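Local coordinates for protein acylphosphatase (Bacillus subtilis, PDB 3BR8) that catalyses the hydrolysis of acyl phosphates to a carboxylate and inorganic phosphate, at residues Val15-Phe20 against Ser67-Ile72; Val42-Glu47 against Gln54-Ala59. All blocks are in the same frame, centred on the assembly; numbering follows the deposited sequence. Where two conformers were deposited one is given.

Contact 1: residues Val15-Phe20 against Ser67-Ile72; sequences VGFRYF and SKVTDI. With PO4 (phosphate ion), chain B.
V15 and S67 bring the two backbones together, their CA atoms 5.9 Å apart, where the loop leading into helix 17-27 passes the residue just before strand 68-77. No hydrogen bond joins the segments; the touching is done by side chains. CG2 of V15 reaches CB of S67 at 3.7 Å. The same CB lies at the edge of the F17 ring, near its plane, 3.8 Å from CD2, and S67 OG also sits at that edge while hydrogen-bonding to the carbonyl oxygen of S64. F17 CZ meets V69 CG2 at 3.8 Å, the two side chains crossing at about a right angle; chi1 of -153° turns the ring away from its own N and out to V69. The same turn also holds a phosphate ion, probably from the crystallisation liquor, gripped by consecutive backbone amides: V15 N and F17 N share O1, G16 N takes O2, and R18 N hydrogen-bonds O4. G16, with positive phi, is the N-cap of the helix. The R18 chain bends at chi3 (-61°) and presents its guanidinium edge to the phosphate, NE reaching O4 over 2.7 Å in a nearly straight bond (163°). A methionine in place of this active-site arginine would probably leave O4 with its amide bond but without the charged mate. G14 N and the side chain of active-site N36 complete the cradle, which is the anion site expected to receive the phosphoryl group of the substrate. The side chains of V15 and F17 thus pack against S67 and V69, while backbone amides and a guanidinium serve the anion.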
loop_
_atom_site.group_PDB
_atom_site.type_symbol
_atom_site.label_atom_id
_atom_site.label_comp_id
_atom_site.label_asym_id
_atom_site.label_seq_id
_atom_site.Cartn_x
_atom_site.Cartn_y
_atom_site.Cartn_z
ATOM N N VAL A 15 -8.587 -6.295 9.911
ATOM C CA VAL A 15 -8.620 -7.493 9.062
ATOM C C VAL A 15 -7.225 -7.946 8.623
ATOM O O VAL A 15 -7.092 -8.675 7.639
ATOM C CB VAL A 15 -9.513 -7.297 7.793
ATOM C CG1 VAL A 15 -11.001 -7.267 8.163
ATOM C CG2 VAL A 15 -9.119 -6.025 7.036
ATOM N N GLY A 16 -6.192 -7.530 9.355
ATOM C CA GLY A 16 -4.822 -7.870 8.988
ATOM C C GLY A 16 -4.375 -7.262 7.662
ATOM O O GLY A 16 -3.494 -7.801 6.972
ATOM N N PHE A 17 -4.949 -6.115 7.310
ATOM C CA PHE A 17 -4.635 -5.477 6.023
ATOM C C PHE A 17 -3.234 -4.872 6.006
ATOM O O PHE A 17 -2.526 -4.967 4.991
ATOM C CB PHE A 17 -5.674 -4.393 5.680
ATOM C CG PHE A 17 -5.845 -4.157 4.195
ATOM C CD1 PHE A 17 -5.144 -3.154 3.532
ATOM C CD2 PHE A 17 -6.753 -4.925 3.471
ATOM C CE1 PHE A 17 -5.334 -2.957 2.147
ATOM C CE2 PHE A 17 -6.935 -4.725 2.122
ATOM C CZ PHE A 17 -6.219 -3.760 1.464
ATOM N N ARG A 18 -2.820 -4.242 7.105
ATOM C CA ARG A 18 -1.491 -3.652 7.132
ATOM C C ARG A 18 -0.410 -4.716 6.963
ATOM O O ARG A 18 0.516 -4.535 6.185
ATOM C CB ARG A 18 -1.281 -2.805 8.390
ATOM C CG ARG A 18 -2.180 -1.560 8.434
ATOM C CD ARG A 18 -2.137 -0.882 9.793
ATOM N NE ARG A 18 -2.620 -1.790 10.833
ATOM C CZ ARG A 18 -2.625 -1.515 12.135
ATOM N NH1 ARG A 18 -2.191 -0.342 12.588
ATOM N NH2 ARG A 18 -3.078 -2.422 12.994
ATOM N N TYR A 19 -0.546 -5.833 7.676
ATOM C CA TYR A 19 0.359 -6.971 7.517
ATOM C C TYR A 19 0.387 -7.466 6.064
ATOM O O TYR A 19 1.461 -7.714 5.502
ATOM C CB TYR A 19 -0.056 -8.112 8.449
ATOM C CG TYR A 19 0.525 -9.454 8.063
ATOM C CD1 TYR A 19 1.822 -9.822 8.442
ATOM C CD2 TYR A 19 -0.215 -10.353 7.291
ATOM C CE1 TYR A 19 2.350 -11.062 8.066
ATOM C CE2 TYR A 19 0.308 -11.573 6.899
ATOM C CZ TYR A 19 1.586 -11.917 7.282
ATOM O OH TYR A 19 2.087 -13.127 6.892
ATOM N N PHE A 20 -0.788 -7.639 5.458
ATOM C CA PHE A 20 -0.869 -8.105 4.082
ATOM C C PHE A 20 -0.141 -7.170 3.124
ATOM O O PHE A 20 0.639 -7.621 2.281
ATOM C CB PHE A 20 -2.332 -8.270 3.666
ATOM C CG PHE A 20 -2.511 -8.454 2.194
ATOM C CD1 PHE A 20 -2.112 -9.637 1.578
ATOM C CD2 PHE A 20 -3.038 -7.438 1.413
ATOM C CE1 PHE A 20 -2.250 -9.818 0.213
ATOM C CE2 PHE A 20 -3.177 -7.614 0.042
ATOM C CZ PHE A 20 -2.780 -8.804 -0.556
ATOM N N SER A 67 -11.247 -8.912 4.386
ATOM C CA SER A 67 -11.292 -7.554 3.851
ATOM C C SER A 67 -12.168 -7.485 2.612
ATOM O O SER A 67 -12.390 -8.490 1.934
ATOM C CB SER A 67 -9.886 -7.051 3.527
ATOM O OG SER A 67 -9.390 -7.620 2.319
ATOM N N LYS A 68 -12.682 -6.289 2.339
ATOM C CA LYS A 68 -13.282 -5.991 1.047
ATOM C C LYS A 68 -12.863 -4.600 0.602
ATOM O O LYS A 68 -13.235 -3.602 1.226
ATOM C CB LYS A 68 -14.810 -6.102 1.096
ATOM C CG LYS A 68 -15.473 -5.928 -0.267
ATOM C CD LYS A 68 -16.983 -5.934 -0.160
ATOM N N VAL A 69 -12.069 -4.546 -0.464
ATOM C CA VAL A 69 -11.635 -3.278 -1.056
ATOM C C VAL A 69 -12.727 -2.753 -1.984
ATOM O O VAL A 69 -13.063 -3.397 -2.982
ATOM C CB VAL A 69 -10.304 -3.432 -1.832
ATOM C CG1 VAL A 69 -9.938 -2.151 -2.562
ATOM C CG2 VAL A 69 -9.190 -3.830 -0.879
ATOM N N THR A 70 -13.284 -1.594 -1.645
ATOM C CA THR A 70 -14.354 -0.998 -2.453
ATOM C C THR A 70 -13.832 0.134 -3.335
ATOM O O THR A 70 -14.437 0.461 -4.354
ATOM C CB THR A 70 -15.525 -0.486 -1.589
ATOM O OG1 THR A 70 -15.062 0.549 -0.713
ATOM C CG2 THR A 70 -16.153 -1.623 -0.780
ATOM N N ASP A 71 -12.714 0.733 -2.934
ATOM C CA ASP A 71 -12.074 1.765 -3.742
ATOM C C ASP A 71 -10.569 1.804 -3.529
ATOM O O ASP A 71 -10.083 1.568 -2.421
ATOM C CB ASP A 71 -12.661 3.146 -3.444
ATOM C CG ASP A 71 -12.153 4.204 -4.402
ATOM O OD1 ASP A 71 -11.434 5.124 -3.957
ATOM O OD2 ASP A 71 -12.448 4.101 -5.607
ATOM N N ILE A 72 -9.839 2.089 -4.607
ATOM C CA ILE A 72 -8.414 2.400 -4.533
ATOM C C ILE A 72 -8.145 3.646 -5.372
ATOM O O ILE A 72 -8.449 3.684 -6.570
ATOM C CB ILE A 72 -7.512 1.229 -5.007
ATOM C CG1 ILE A 72 -7.521 0.099 -3.975
ATOM C CG2 ILE A 72 -6.078 1.708 -5.239
ATOM C CD1 ILE A 72 -6.510 -1.000 -4.225
HETATM P P PO4 B . -5.495 -4.158 10.454
HETATM O O1 PO4 B . -6.295 -4.332 9.164
HETATM O O2 PO4 B . -5.687 -5.460 11.201
HETATM O O3 PO4 B . -6.094 -2.981 11.209
HETATM O O4 PO4 B . -4.031 -3.982 10.076
#

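Contact 2: residues Val42-Glu47 against Gln54-Ala59; sequences VEILAE and QSFVEA
F56 extends from its helix with CG anti to the backbone N (chi1 176°), which carries the ring across to the strand, and I44 holds CG2 in the corresponding place, anti to its own N, with CG1 beside that N (chi1 -56°). The methyl and the far end of the ring therefore meet: I44 CG2 is 3.8 Å from F56 CE2 and equally near CZ. This methyl lies in the ring plane, at the edge, so the contact is one of hydrocarbon against a ring rim and not a CH-pi contact over the face. Two residues along the strand, on the same side of it, A46 sets its CB 3.8 Å from the same CE2, approaching the ring obliquely. The small alanine side chain is consistent with the ring lying this close to the strand, although the nearest CA atoms, those of A46 and F56, remain 9.0 Å apart. One aromatic side chain thus spans the gap between backbones, with no polar bond across it, and all three touching residues are buried. Strand 42-48 is an inner strand of the sheet, its backbone hydrogen-bonded to strand 2-9 through I44 and A46 and to strand 31-36 through E43 and L45. The CB of L45 is directed away from residues 54-59, and the side chain packs on W33. On the helix side, F56 also touches I6 of strand 2-9 and V21 and A25 of helix 17-27, so its ring lies where both helices meet the sheet.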
loop_
_atom_site.group_PDB
_atom_site.type_symbol
_atom_site.label_atom_id
_atom_site.label_comp_id
_atom_site.label_asym_id
_atom_site.label_seq_id
_atom_site.Cartn_x
_atom_site.Cartn_y
_atom_site.Cartn_z
ATOM N N VAL A 42 -7.092 3.223 4.503
ATOM C CA VAL A 42 -5.706 2.799 4.685
ATOM C C VAL A 42 -4.847 3.568 3.685
ATOM O O VAL A 42 -5.157 3.607 2.487
ATOM C CB VAL A 42 -5.555 1.270 4.479
ATOM C CG1 VAL A 42 -4.095 0.853 4.563
ATOM C CG2 VAL A 42 -6.382 0.514 5.518
ATOM N N GLU A 43 -3.795 4.209 4.187
ATOM C CA GLU A 43 -2.865 4.924 3.331
ATOM C C GLU A 43 -1.620 4.070 3.093
ATOM O O GLU A 43 -1.130 3.399 4.000
ATOM C CB GLU A 43 -2.517 6.310 3.913
ATOM C CG GLU A 43 -1.371 6.342 4.898
ATOM C CD GLU A 43 -0.981 7.743 5.308
ATOM O OE1 GLU A 43 -1.885 8.581 5.489
ATOM O OE2 GLU A 43 0.228 7.996 5.475
ATOM N N ILE A 44 -1.137 4.084 1.855
ATOM C CA ILE A 44 0.037 3.323 1.464
ATOM C C ILE A 44 0.923 4.231 0.621
ATOM O O ILE A 44 0.464 4.769 -0.393
ATOM C CB ILE A 44 -0.333 2.091 0.597
ATOM C CG1 ILE A 44 -1.341 1.159 1.290
ATOM C CG2 ILE A 44 0.939 1.328 0.214
ATOM C CD1 ILE A 44 -1.923 0.076 0.367
ATOM N N LEU A 45 2.172 4.414 1.051
ATOM C CA LEU A 45 3.170 5.084 0.234
ATOM C C LEU A 45 4.130 4.003 -0.237
ATOM O O LEU A 45 4.692 3.277 0.592
ATOM C CB LEU A 45 3.904 6.144 1.058
ATOM C CG LEU A 45 4.842 7.117 0.351
ATOM C CD1 LEU A 45 6.242 6.541 0.099
ATOM C CD2 LEU A 45 4.196 7.675 -0.903
ATOM N N ALA A 46 4.295 3.867 -1.551
ATOM C CA ALA A 46 5.171 2.826 -2.079
ATOM C C ALA A 46 6.066 3.387 -3.179
ATOM O O ALA A 46 5.587 4.095 -4.068
ATOM C CB ALA A 46 4.358 1.655 -2.601
ATOM N N GLU A 47 7.350 3.046 -3.129
ATOM C CA GLU A 47 8.382 3.536 -4.037
ATOM C C GLU A 47 9.108 2.311 -4.611
ATOM O O GLU A 47 9.534 1.442 -3.893
ATOM C CB GLU A 47 9.394 4.447 -3.325
ATOM C CG GLU A 47 8.806 5.695 -2.654
ATOM C CD GLU A 47 9.850 6.630 -2.037
ATOM O OE1 GLU A 47 11.036 6.246 -1.919
ATOM O OE2 GLU A 47 9.484 7.770 -1.675
ATOM N N GLN A 54 3.009 -1.524 -10.267
ATOM C CA GLN A 54 1.756 -1.860 -10.936
ATOM C C GLN A 54 1.190 -3.177 -10.429
ATOM O O GLN A 54 -0.003 -3.274 -10.137
ATOM C CB GLN A 54 1.961 -1.920 -12.448
ATOM C CG GLN A 54 0.681 -2.224 -13.217
ATOM C CD GLN A 54 0.869 -2.228 -14.716
ATOM O OE1 GLN A 54 0.117 -2.885 -15.442
ATOM N NE2 GLN A 54 1.861 -1.490 -15.198
ATOM N N SER A 55 2.039 -4.201 -10.338
ATOM C CA SER A 55 1.597 -5.489 -9.821
ATOM C C SER A 55 1.196 -5.402 -8.343
ATOM O O SER A 55 0.249 -6.070 -7.922
ATOM C CB SER A 55 2.651 -6.578 -10.074
ATOM O OG SER A 55 3.886 -6.301 -9.438
ATOM N N PHE A 56 1.882 -4.562 -7.567
ATOM C CA PHE A 56 1.497 -4.306 -6.169
ATOM C C PHE A 56 0.072 -3.758 -6.046
ATOM O O PHE A 56 -0.700 -4.235 -5.205
ATOM C CB PHE A 56 2.508 -3.333 -5.570
ATOM C CG PHE A 56 2.222 -2.882 -4.154
ATOM C CD1 PHE A 56 2.359 -3.748 -3.072
ATOM C CD2 PHE A 56 1.932 -1.543 -3.894
ATOM C CE1 PHE A 56 2.153 -3.289 -1.773
ATOM C CE2 PHE A 56 1.730 -1.083 -2.594
ATOM C CZ PHE A 56 1.849 -1.956 -1.531
ATOM N N VAL A 57 -0.279 -2.770 -6.870
ATOM C CA VAL A 57 -1.627 -2.208 -6.843
ATOM C C VAL A 57 -2.682 -3.297 -7.066
ATOM O O VAL A 57 -3.709 -3.343 -6.372
ATOM C CB VAL A 57 -1.771 -1.062 -7.879
ATOM C CG1 VAL A 57 -3.232 -0.669 -8.085
ATOM C CG2 VAL A 57 -0.974 0.142 -7.426
ATOM N N GLU A 58 -2.433 -4.192 -8.022
ATOM C CA GLU A 58 -3.378 -5.284 -8.268
ATOM C C GLU A 58 -3.493 -6.247 -7.090
ATOM O O GLU A 58 -4.584 -6.695 -6.738
ATOM C CB GLU A 58 -3.021 -6.035 -9.547
ATOM C CG GLU A 58 -3.223 -5.193 -10.784
ATOM C CD GLU A 58 -4.602 -4.540 -10.815
ATOM O OE1 GLU A 58 -5.611 -5.282 -10.875
ATOM O OE2 GLU A 58 -4.663 -3.291 -10.779
ATOM N N ALA A 59 -2.359 -6.545 -6.462
ATOM C CA ALA A 59 -2.360 -7.416 -5.283
ATOM C C ALA A 59 -3.125 -6.786 -4.125
ATOM O O ALA A 59 -3.905 -7.450 -3.442
ATOM C CB ALA A 59 -0.932 -7.763 -4.857
#

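In the fold
Both contacts join a helical element to the one mixed sheet, whose strand order 4-1-3-2-5 and two helices packed on it make the ferredoxin-like alpha/beta sandwich of acylphosphatases. Contact 2 belongs to the hydrophobic core, its centre about 4 Å from that of the chain, and is wholly apolar; contact 1, with its centre about 9 Å from it, is partly buried and combines apolar packing with an anion site. Contact 1 uses outermost strand 68-77, contact 2 the inner strand 42-48. Their centres are 11 Å apart, yet they touch: F20 CZ lies 3.4 Å from A59 O, linking the two helices, and F17 packs loosely on V42. Helix 50-62 leads along the chain to strand 68-77.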